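Local atomic coordinates of cycloalternan-forming enzyme (Listeria monocytogenes serovar 1/2a, PDB entry 5F7U), a protein that is a multidomain glycosyl hydrolase family 31 protein built around a TIM barrel, with alpha-D-glucopyranose bound at several sites and a family 6 carbohydrate-binding module near its C terminus. Residues Ser619-Gly624 with Gly716-Arg721; Thr358-Trp363 with Val625-Trp630; Leu702-Thr707 with Asp744-Ala749. The protein carries 1 engineered substitution. All coordinates share one frame; numbering follows the deposited sequence.

Contact 1. Residues Ser619-Gly624 with Gly716-Arg721; sequences SASTSG and GKSMMR
S621, in the last turn of helix 607-622, meets S718 and M720 through two hydrogen bonds that use its side chain and its own carbonyl. The bond given by S621 is the shorter: S621 OG gives its proton to M720 O at 2.6 Å, with a fairly open C=O...donor angle of 149°. What brings OG there is a first torsion of 167°, which swings it away from the backbone N and off the flank of the helix. In return S718 OG donates to S621 O at 2.8 Å, well tilted from the carbonyl plane. G624 N reaches the same oxygen from the opposite face, so S621 O is gripped twice. That second bond belongs to a Schellman motif, in which G624, at positive phi, closes the helix. The two hydroxyls lie near each other but do not bond.

The remaining contact is van der Waals touching round the S621 hydroxyl: S718 CB lies 3.0 Å from S621 OG, and R721 CG 3.9 Å from it.

Charge stays on the far side of residues 716-721. R721 NH2 bonds S718 O at 2.9 Å, nearly in line with the carbonyl, and K717 CE lies over one face of the guanidinium; the stronger partner of R721 is D726, through a salt bridge.

In the fold, the buried C-terminal end of barrel helix 607-622 meets the chain leaving helix 702-715. Strand 720-721 is an outermost strand of the six-stranded antiparallel sheet, next to strand 740-742, while M719 packs back on helix 702-715.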
loop_
_atom_site.group_PDB
_atom_site.type_symbol
_atom_site.label_atom_id
_atom_site.label_comp_id
_atom_site.label_asym_id
_atom_site.label_seq_id
_atom_site.Cartn_x
_atom_site.Cartn_y
_atom_site.Cartn_z
ATOM N N SER A 619 0.417 5.077 1.162
ATOM C CA SER A 619 1.503 5.454 0.255
ATOM C C SER A 619 1.960 4.249 -0.611
ATOM O O SER A 619 2.184 4.399 -1.827
ATOM C CB SER A 619 2.668 6.052 1.059
ATOM O OG SER A 619 3.045 5.183 2.094
ATOM N N ALA A 620 2.080 3.066 0.001
ATOM C CA ALA A 620 2.456 1.861 -0.754
ATOM C C ALA A 620 1.449 1.585 -1.874
ATOM O O ALA A 620 1.841 1.262 -2.996
ATOM C CB ALA A 620 2.605 0.654 0.160
ATOM N N SER A 621 0.163 1.764 -1.560
ATOM C CA SER A 621 -0.914 1.600 -2.535
ATOM C C SER A 621 -0.735 2.459 -3.782
ATOM O O SER A 621 -0.825 1.962 -4.927
ATOM C CB SER A 621 -2.237 1.951 -1.853
ATOM O OG SER A 621 -3.252 2.099 -2.819
ATOM N N THR A 622 -0.500 3.751 -3.570
ATOM C CA THR A 622 -0.269 4.687 -4.680
ATOM C C THR A 622 0.947 4.285 -5.519
ATOM O O THR A 622 0.954 4.493 -6.741
ATOM C CB THR A 622 -0.134 6.119 -4.137
ATOM O OG1 THR A 622 -1.403 6.496 -3.590
ATOM C CG2 THR A 622 0.264 7.126 -5.253
ATOM N N SER A 623 1.926 3.658 -4.857
ATOM C CA SER A 623 3.181 3.207 -5.450
ATOM C C SER A 623 3.065 1.830 -6.118
ATOM O O SER A 623 4.064 1.282 -6.563
ATOM C CB SER A 623 4.288 3.192 -4.374
ATOM O OG SER A 623 4.381 4.459 -3.747
ATOM N N GLY A 624 1.844 1.293 -6.194
ATOM C CA GLY A 624 1.610 0.036 -6.923
ATOM C C GLY A 624 1.782 -1.212 -6.066
ATOM O O GLY A 624 1.716 -2.336 -6.584
ATOM N N GLY A 716 -4.290 -2.608 -12.318
ATOM C CA GLY A 716 -3.450 -1.711 -11.520
ATOM C C GLY A 716 -4.148 -0.897 -10.445
ATOM O O GLY A 716 -3.557 0.055 -9.909
ATOM N N LYS A 717 -5.409 -1.229 -10.136
ATOM C CA LYS A 717 -6.152 -0.521 -9.100
ATOM C C LYS A 717 -5.868 -1.162 -7.744
ATOM O O LYS A 717 -6.252 -2.300 -7.498
ATOM C CB LYS A 717 -7.644 -0.556 -9.375
ATOM C CG LYS A 717 -8.445 0.371 -8.478
ATOM C CD LYS A 717 -9.674 0.800 -9.236
ATOM C CE LYS A 717 -10.595 1.567 -8.344
ATOM N NZ LYS A 717 -11.877 1.624 -9.096
ATOM N N SER A 718 -5.187 -0.430 -6.864
ATOM C CA SER A 718 -4.872 -0.982 -5.545
ATOM C C SER A 718 -6.129 -1.231 -4.733
ATOM O O SER A 718 -7.150 -0.573 -4.940
ATOM C CB SER A 718 -3.923 -0.043 -4.792
ATOM O OG SER A 718 -2.679 -0.006 -5.489
ATOM N N MET A 719 -6.048 -2.187 -3.804
ATOM C CA MET A 719 -7.204 -2.581 -2.995
ATOM C C MET A 719 -7.629 -1.512 -1.990
ATOM O O MET A 719 -8.825 -1.270 -1.793
ATOM C CB MET A 719 -6.916 -3.891 -2.275
ATOM C CG MET A 719 -6.929 -5.071 -3.238
ATOM S SD MET A 719 -6.223 -6.538 -2.490
ATOM C CE MET A 719 -7.599 -7.085 -1.499
ATOM N N MET A 720 -6.639 -0.873 -1.365
ATOM C CA MET A 720 -6.913 0.143 -0.361
ATOM C C MET A 720 -6.309 1.432 -0.864
ATOM O O MET A 720 -5.117 1.442 -1.151
ATOM C CB MET A 720 -6.250 -0.270 0.957
ATOM C CG MET A 720 -6.414 0.754 2.060
ATOM S SD MET A 720 -5.657 0.276 3.635
ATOM C CE MET A 720 -3.980 0.049 3.072
ATOM N N ARG A 721 -7.103 2.503 -0.993
ATOM C CA ARG A 721 -6.605 3.728 -1.642
ATOM C C ARG A 721 -6.913 4.992 -0.847
ATOM O O ARG A 721 -8.004 5.157 -0.316
ATOM C CB ARG A 721 -7.206 3.880 -3.063
ATOM C CG ARG A 721 -6.899 2.721 -4.003
ATOM C CD ARG A 721 -7.536 2.827 -5.398
ATOM N NE ARG A 721 -8.983 3.103 -5.346
ATOM C CZ ARG A 721 -9.908 2.254 -4.895
ATOM N NH1 ARG A 721 -11.198 2.617 -4.875
ATOM N NH2 ARG A 721 -9.561 1.031 -4.479
#

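Contact 2. Residues Thr358-Trp363 with Val625-Trp630; sequences TLLPKW and VSYWAW
Y627 reaches across to L360, L359 and T358 with one side of its ring and its hydroxyl, although the nearest CA atoms, those of L360 and Y627, are 8.9 Å apart. From CB, CG stands anti to the carbonyl carbon (chi1 -62°), carrying the ring out of the inverse gamma turn centred on Y627 and towards the loop at 358-363. One long side of the ring does the touching. CD2 meets L360 CD1 at 3.6 Å, the two side chains running past each other in opposite senses. One atom further on, CE2 lies 3.8 Å from L360 CG and 3.3 Å from T358 O, which sits at the ring edge near its plane. At the tip, OH comes within 3.5 Å of L359 CD1, but its hydrogen bond goes to A709 O in helix 702-715.

The place is the end of the TIM barrel where strands begin: 358-363 leads into strand 367-369, and W628 starts strand 628-631.

No hydrogen bond joins the two segments. They hold by van der Waals contact, with an aromatic C-H turned to a carbonyl oxygen, and the one polar atom of the tyrosine side chain finds its partner in a third element, helix 702-715.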
loop_
_atom_site.group_PDB
_atom_site.type_symbol
_atom_site.label_atom_id
_atom_site.label_comp_id
_atom_site.label_asym_id
_atom_site.label_seq_id
_atom_site.Cartn_x
_atom_site.Cartn_y
_atom_site.Cartn_z
ATOM N N THR A 358 1.265 -9.734 -9.150
ATOM C CA THR A 358 0.888 -11.123 -9.456
ATOM C C THR A 358 -0.278 -11.548 -8.566
ATOM O O THR A 358 -0.154 -11.523 -7.341
ATOM C CB THR A 358 2.085 -12.071 -9.218
ATOM O OG1 THR A 358 3.169 -11.653 -10.051
ATOM C CG2 THR A 358 1.719 -13.532 -9.544
ATOM N N LEU A 359 -1.387 -11.949 -9.176
ATOM C CA LEU A 359 -2.521 -12.462 -8.379
ATOM C C LEU A 359 -2.101 -13.600 -7.463
ATOM O O LEU A 359 -1.503 -14.589 -7.906
ATOM C CB LEU A 359 -3.683 -12.915 -9.278
ATOM C CG LEU A 359 -4.928 -13.421 -8.528
ATOM C CD1 LEU A 359 -5.568 -12.344 -7.653
ATOM C CD2 LEU A 359 -5.920 -13.978 -9.545
ATOM N N LEU A 360 -2.437 -13.470 -6.184
ATOM C CA LEU A 360 -2.181 -14.522 -5.198
ATOM C C LEU A 360 -3.429 -15.369 -4.998
ATOM O O LEU A 360 -4.524 -14.885 -5.274
ATOM C CB LEU A 360 -1.781 -13.863 -3.871
ATOM C CG LEU A 360 -0.473 -13.044 -3.891
ATOM C CD1 LEU A 360 -0.248 -12.477 -2.506
ATOM C CD2 LEU A 360 0.758 -13.848 -4.337
ATOM N N PRO A 361 -3.274 -16.625 -4.515
ATOM C CA PRO A 361 -4.469 -17.416 -4.193
ATOM C C PRO A 361 -5.341 -16.777 -3.140
ATOM O O PRO A 361 -4.864 -15.961 -2.340
ATOM C CB PRO A 361 -3.929 -18.759 -3.691
ATOM C CG PRO A 361 -2.474 -18.639 -3.622
ATOM C CD PRO A 361 -2.019 -17.356 -4.236
ATOM N N LYS A 362 -6.624 -17.145 -3.153
ATOM C CA LYS A 362 -7.579 -16.587 -2.206
ATOM C C LYS A 362 -7.180 -16.740 -0.746
ATOM O O LYS A 362 -7.475 -15.870 0.072
ATOM C CB LYS A 362 -8.959 -17.195 -2.436
ATOM C CG LYS A 362 -10.057 -16.440 -1.693
ATOM C CD LYS A 362 -11.369 -16.626 -2.438
ATOM C CE LYS A 362 -12.271 -17.616 -1.800
ATOM N NZ LYS A 362 -13.446 -17.638 -2.763
ATOM N N TRP A 363 -6.493 -17.829 -0.410
ATOM C CA TRP A 363 -6.073 -18.018 0.983
ATOM C C TRP A 363 -5.199 -16.909 1.543
ATOM O O TRP A 363 -5.228 -16.650 2.740
ATOM C CB TRP A 363 -5.415 -19.386 1.212
ATOM C CG TRP A 363 -3.987 -19.566 0.729
ATOM C CD1 TRP A 363 -3.587 -20.170 -0.442
ATOM C CD2 TRP A 363 -2.782 -19.188 1.420
ATOM N NE1 TRP A 363 -2.216 -20.173 -0.523
ATOM C CE2 TRP A 363 -1.691 -19.594 0.608
ATOM C CE3 TRP A 363 -2.517 -18.562 2.651
ATOM C CZ2 TRP A 363 -0.351 -19.383 0.983
ATOM C CZ3 TRP A 363 -1.177 -18.345 3.029
ATOM C CH2 TRP A 363 -0.109 -18.760 2.187
ATOM N N VAL A 625 1.995 -1.030 -4.762
ATOM C CA VAL A 625 2.122 -2.166 -3.830
ATOM C C VAL A 625 0.765 -2.278 -3.121
ATOM O O VAL A 625 0.490 -1.577 -2.145
ATOM C CB VAL A 625 3.305 -1.993 -2.845
ATOM C CG1 VAL A 625 3.367 -3.158 -1.848
ATOM C CG2 VAL A 625 4.611 -1.913 -3.622
ATOM N N SER A 626 -0.081 -3.149 -3.658
ATOM C CA SER A 626 -1.484 -3.248 -3.258
ATOM C C SER A 626 -1.690 -4.319 -2.194
ATOM O O SER A 626 -2.519 -4.146 -1.307
ATOM C CB SER A 626 -2.297 -3.593 -4.508
ATOM O OG SER A 626 -3.677 -3.822 -4.240
ATOM N N TYR A 627 -0.942 -5.423 -2.291
ATOM C CA TYR A 627 -1.132 -6.539 -1.345
ATOM C C TYR A 627 -0.303 -6.266 -0.110
ATOM O O TYR A 627 0.784 -6.838 0.081
ATOM C CB TYR A 627 -0.756 -7.877 -1.972
ATOM C CG TYR A 627 -1.586 -8.285 -3.186
ATOM C CD1 TYR A 627 -2.796 -7.626 -3.535
ATOM C CD2 TYR A 627 -1.145 -9.334 -3.995
ATOM C CE1 TYR A 627 -3.518 -8.029 -4.663
ATOM C CE2 TYR A 627 -1.869 -9.753 -5.103
ATOM C CZ TYR A 627 -3.047 -9.102 -5.439
ATOM O OH TYR A 627 -3.733 -9.529 -6.570
ATOM N N TRP A 628 -0.827 -5.359 0.709
ATOM C CA TRP A 628 -0.092 -4.785 1.830
ATOM C C TRP A 628 -0.696 -5.255 3.158
ATOM O O TRP A 628 -1.922 -5.282 3.316
ATOM C CB TRP A 628 -0.099 -3.258 1.703
ATOM C CG TRP A 628 0.501 -2.518 2.887
ATOM C CD1 TRP A 628 1.792 -2.071 3.016
ATOM C CD2 TRP A 628 -0.179 -2.129 4.080
ATOM N NE1 TRP A 628 1.962 -1.453 4.218
ATOM C CE2 TRP A 628 0.769 -1.476 4.900
ATOM C CE3 TRP A 628 -1.510 -2.268 4.539
ATOM C CZ2 TRP A 628 0.437 -0.932 6.142
ATOM C CZ3 TRP A 628 -1.839 -1.768 5.807
ATOM C CH2 TRP A 628 -0.872 -1.084 6.579
ATOM N N ALA A 629 0.194 -5.582 4.103
ATOM C CA ALA A 629 -0.184 -6.021 5.447
ATOM C C ALA A 629 0.484 -5.149 6.489
ATOM O O ALA A 629 1.437 -4.437 6.198
ATOM C CB ALA A 629 0.261 -7.459 5.682
ATOM N N TRP A 630 0.010 -5.289 7.722
ATOM C CA TRP A 630 0.715 -4.757 8.889
ATOM C C TRP A 630 0.500 -5.723 10.040
ATOM O O TRP A 630 -0.416 -6.552 9.985
ATOM C CB TRP A 630 0.229 -3.334 9.231
ATOM C CG TRP A 630 -1.216 -3.245 9.708
ATOM C CD1 TRP A 630 -2.346 -3.663 9.026
ATOM C CD2 TRP A 630 -1.678 -2.685 10.939
ATOM N NE1 TRP A 630 -3.477 -3.415 9.782
ATOM C CE2 TRP A 630 -3.103 -2.803 10.951
ATOM C CE3 TRP A 630 -1.038 -2.080 12.030
ATOM C CZ2 TRP A 630 -3.895 -2.357 12.038
ATOM C CZ3 TRP A 630 -1.832 -1.610 13.114
ATOM C CH2 TRP A 630 -3.241 -1.766 13.102
#

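Contact 3. Residues Leu702-Thr707 with Asp744-Ala749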
loop_
_atom_site.group_PDB
_atom_site.type_symbol
_atom_site.label_atom_id
_atom_site.label_comp_id
_atom_site.label_asym_id
_atom_site.label_seq_id
_atom_site.Cartn_x
_atom_site.Cartn_y
_atom_site.Cartn_z
ATOM N N LEU A 702 -15.252 -11.678 1.455
ATOM C CA LEU A 702 -14.143 -12.267 0.684
ATOM C C LEU A 702 -14.376 -12.336 -0.838
ATOM O O LEU A 702 -13.421 -12.107 -1.587
ATOM C CB LEU A 702 -13.661 -13.607 1.279
ATOM C CG LEU A 702 -12.353 -14.195 0.725
ATOM C CD1 LEU A 702 -11.160 -13.253 0.879
ATOM C CD2 LEU A 702 -12.067 -15.524 1.426
ATOM N N PRO A 703 -15.627 -12.600 -1.309
ATOM C CA PRO A 703 -15.769 -12.583 -2.785
ATOM C C PRO A 703 -15.496 -11.200 -3.411
ATOM O O PRO A 703 -14.911 -11.127 -4.499
ATOM C CB PRO A 703 -17.225 -13.021 -2.998
ATOM C CG PRO A 703 -17.479 -13.922 -1.826
ATOM C CD PRO A 703 -16.834 -13.168 -0.677
ATOM N N TYR A 704 -15.888 -10.142 -2.705
ATOM C CA TYR A 704 -15.625 -8.754 -3.094
ATOM C C TYR A 704 -14.133 -8.436 -2.980
ATOM O O TYR A 704 -13.542 -7.858 -3.904
ATOM C CB TYR A 704 -16.447 -7.820 -2.192
ATOM C CG TYR A 704 -16.143 -6.337 -2.289
ATOM C CD1 TYR A 704 -16.761 -5.549 -3.259
ATOM C CD2 TYR A 704 -15.257 -5.717 -1.384
ATOM C CE1 TYR A 704 -16.514 -4.183 -3.344
ATOM C CE2 TYR A 704 -14.963 -4.344 -1.480
ATOM C CZ TYR A 704 -15.613 -3.589 -2.449
ATOM O OH TYR A 704 -15.372 -2.232 -2.565
ATOM N N ILE A 705 -13.542 -8.800 -1.839
ATOM C CA ILE A 705 -12.109 -8.567 -1.593
ATOM C C ILE A 705 -11.245 -9.259 -2.645
ATOM O O ILE A 705 -10.309 -8.658 -3.189
ATOM C CB ILE A 705 -11.713 -9.013 -0.163
ATOM C CG1 ILE A 705 -12.415 -8.101 0.875
ATOM C CG2 ILE A 705 -10.182 -9.048 0.022
ATOM C CD1 ILE A 705 -12.273 -8.596 2.314
ATOM N N TYR A 706 -11.585 -10.506 -2.966
ATOM C CA TYR A 706 -10.755 -11.244 -3.906
ATOM C C TYR A 706 -10.946 -10.749 -5.332
ATOM O O TYR A 706 -9.999 -10.743 -6.121
ATOM C CB TYR A 706 -10.984 -12.753 -3.788
ATOM C CG TYR A 706 -9.885 -13.573 -4.431
ATOM C CD1 TYR A 706 -8.521 -13.323 -4.139
ATOM C CD2 TYR A 706 -10.186 -14.580 -5.347
ATOM C CE1 TYR A 706 -7.514 -14.059 -4.729
ATOM C CE2 TYR A 706 -9.176 -15.344 -5.934
ATOM C CZ TYR A 706 -7.846 -15.076 -5.632
ATOM O OH TYR A 706 -6.859 -15.829 -6.235
ATOM N N THR A 707 -12.166 -10.311 -5.667
ATOM C CA THR A 707 -12.354 -9.665 -6.970
ATOM C C THR A 707 -11.500 -8.399 -7.047
ATOM O O THR A 707 -10.908 -8.113 -8.096
ATOM C CB THR A 707 -13.841 -9.359 -7.251
ATOM O OG1 THR A 707 -14.568 -10.587 -7.252
ATOM C CG2 THR A 707 -14.043 -8.696 -8.630
ATOM N N ASP A 744 -13.663 -1.074 -5.022
ATOM C CA ASP A 744 -14.191 0.089 -5.775
ATOM C C ASP A 744 -15.197 0.880 -4.969
ATOM O O ASP A 744 -15.392 2.062 -5.240
ATOM C CB ASP A 744 -14.941 -0.351 -7.052
ATOM C CG ASP A 744 -14.081 -1.158 -8.028
ATOM O OD1 ASP A 744 -12.891 -0.845 -8.205
ATOM O OD2 ASP A 744 -14.629 -2.104 -8.655
ATOM N N ASP A 745 -15.868 0.214 -4.023
ATOM C CA ASP A 745 -17.152 0.708 -3.511
ATOM C C ASP A 745 -17.250 1.097 -2.052
ATOM O O ASP A 745 -18.232 1.749 -1.680
ATOM C CB ASP A 745 -18.232 -0.326 -3.765
ATOM C CG ASP A 745 -18.339 -0.678 -5.205
ATOM O OD1 ASP A 745 -18.570 0.237 -6.009
ATOM O OD2 ASP A 745 -18.171 -1.878 -5.518
ATOM N N LEU A 746 -16.283 0.692 -1.229
ATOM C CA LEU A 746 -16.434 0.854 0.221
ATOM C C LEU A 746 -15.535 1.949 0.704
ATOM O O LEU A 746 -14.350 1.972 0.366
ATOM C CB LEU A 746 -16.131 -0.436 0.987
ATOM C CG LEU A 746 -17.038 -1.647 0.710
ATOM C CD1 LEU A 746 -16.525 -2.858 1.500
ATOM C CD2 LEU A 746 -18.499 -1.328 1.030
ATOM N N LEU A 747 -16.131 2.880 1.451
ATOM C CA LEU A 747 -15.355 3.909 2.128
ATOM C C LEU A 747 -15.215 3.477 3.583
ATOM O O LEU A 747 -16.228 3.301 4.305
ATOM C CB LEU A 747 -16.023 5.282 1.987
ATOM C CG LEU A 747 -15.239 6.546 2.418
ATOM C CD1 LEU A 747 -15.962 7.773 1.876
ATOM C CD2 LEU A 747 -15.055 6.682 3.933
ATOM N N VAL A 748 -13.967 3.289 4.023
ATOM C CA VAL A 748 -13.712 2.793 5.384
ATOM C C VAL A 748 -13.058 3.903 6.200
ATOM O O VAL A 748 -12.087 4.499 5.752
ATOM C CB VAL A 748 -12.759 1.559 5.374
ATOM C CG1 VAL A 748 -12.462 1.072 6.787
ATOM C CG2 VAL A 748 -13.347 0.434 4.537
ATOM N N ALA A 749 -13.538 4.119 7.430
ATOM C CA ALA A 749 -13.004 5.174 8.274
ATOM C C ALA A 749 -12.589 4.656 9.653
ATOM O O ALA A 749 -13.349 4.752 10.607
ATOM C CB ALA A 749 -14.018 6.319 8.367
#
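Y704, in the first turn of helix 702-715, and D744, ahead of strand 746-748, have the nearest CA atoms, yet these are 9.4 Å apart. The tyrosine side chain spans that gap. With CG anti to the backbone N (chi1 170°), the ring projects from the helix and brings its hydroxyl up to the main chain of 744-746. D745 N donates to Y704 OH at 2.9 Å with an N-H...O angle of 158°; D744 N is also near, but its angle is too poor for a bond. The hydroxyl in turn bonds F742 O, so Y704 OH takes one backbone bond and gives another within the same short piece of chain.

That piece is the turn of a beta hairpin. Strands 740-742 and 746-748 are antiparallel neighbours in the sheet of the C-terminal domain of this glycosyl hydrolase family, and the tyrosine bridges from helix 702-715 to the turn between them.

Round the ring the two long sides differ. D745 OD2 lies in plane at the edge, 3.6 Å from Y704 CE1, the carboxylate turned 39° against the ring. On the other side L746 CD1 meets Y704 CE2 at 3.7 Å, approaching at a slant, and L746 CG rests 3.7 Å from Y704 OH. Y838, I802 and P803 pack against the tyrosine as well. D744 turns its carboxylate to K717 in a salt bridge.

In the fold
From the N terminus, the chain passes 358-363, leading into the first barrel strand, and contact 2 closes the longest loop when 625-630 returns to it some 260 residues later. Contact 1 opens just before that closure, at 619-624, and closes at 716-721, so it crosses contact 2. Contact 3 opens inside the span of contact 1, at 702-707, and closes beyond it at 744-749, crossing it in turn; contacts 2 and 3 follow in series. Contact 2 stays within the barrel, whereas contacts 1 and 3 tie barrel-side helices to the six-stranded sheet of the family 31 C-terminal domain. M719 N bonds S626 OG between contacts 1 and 2, and Y706 OH bonds L360 O between contacts 3 and 2.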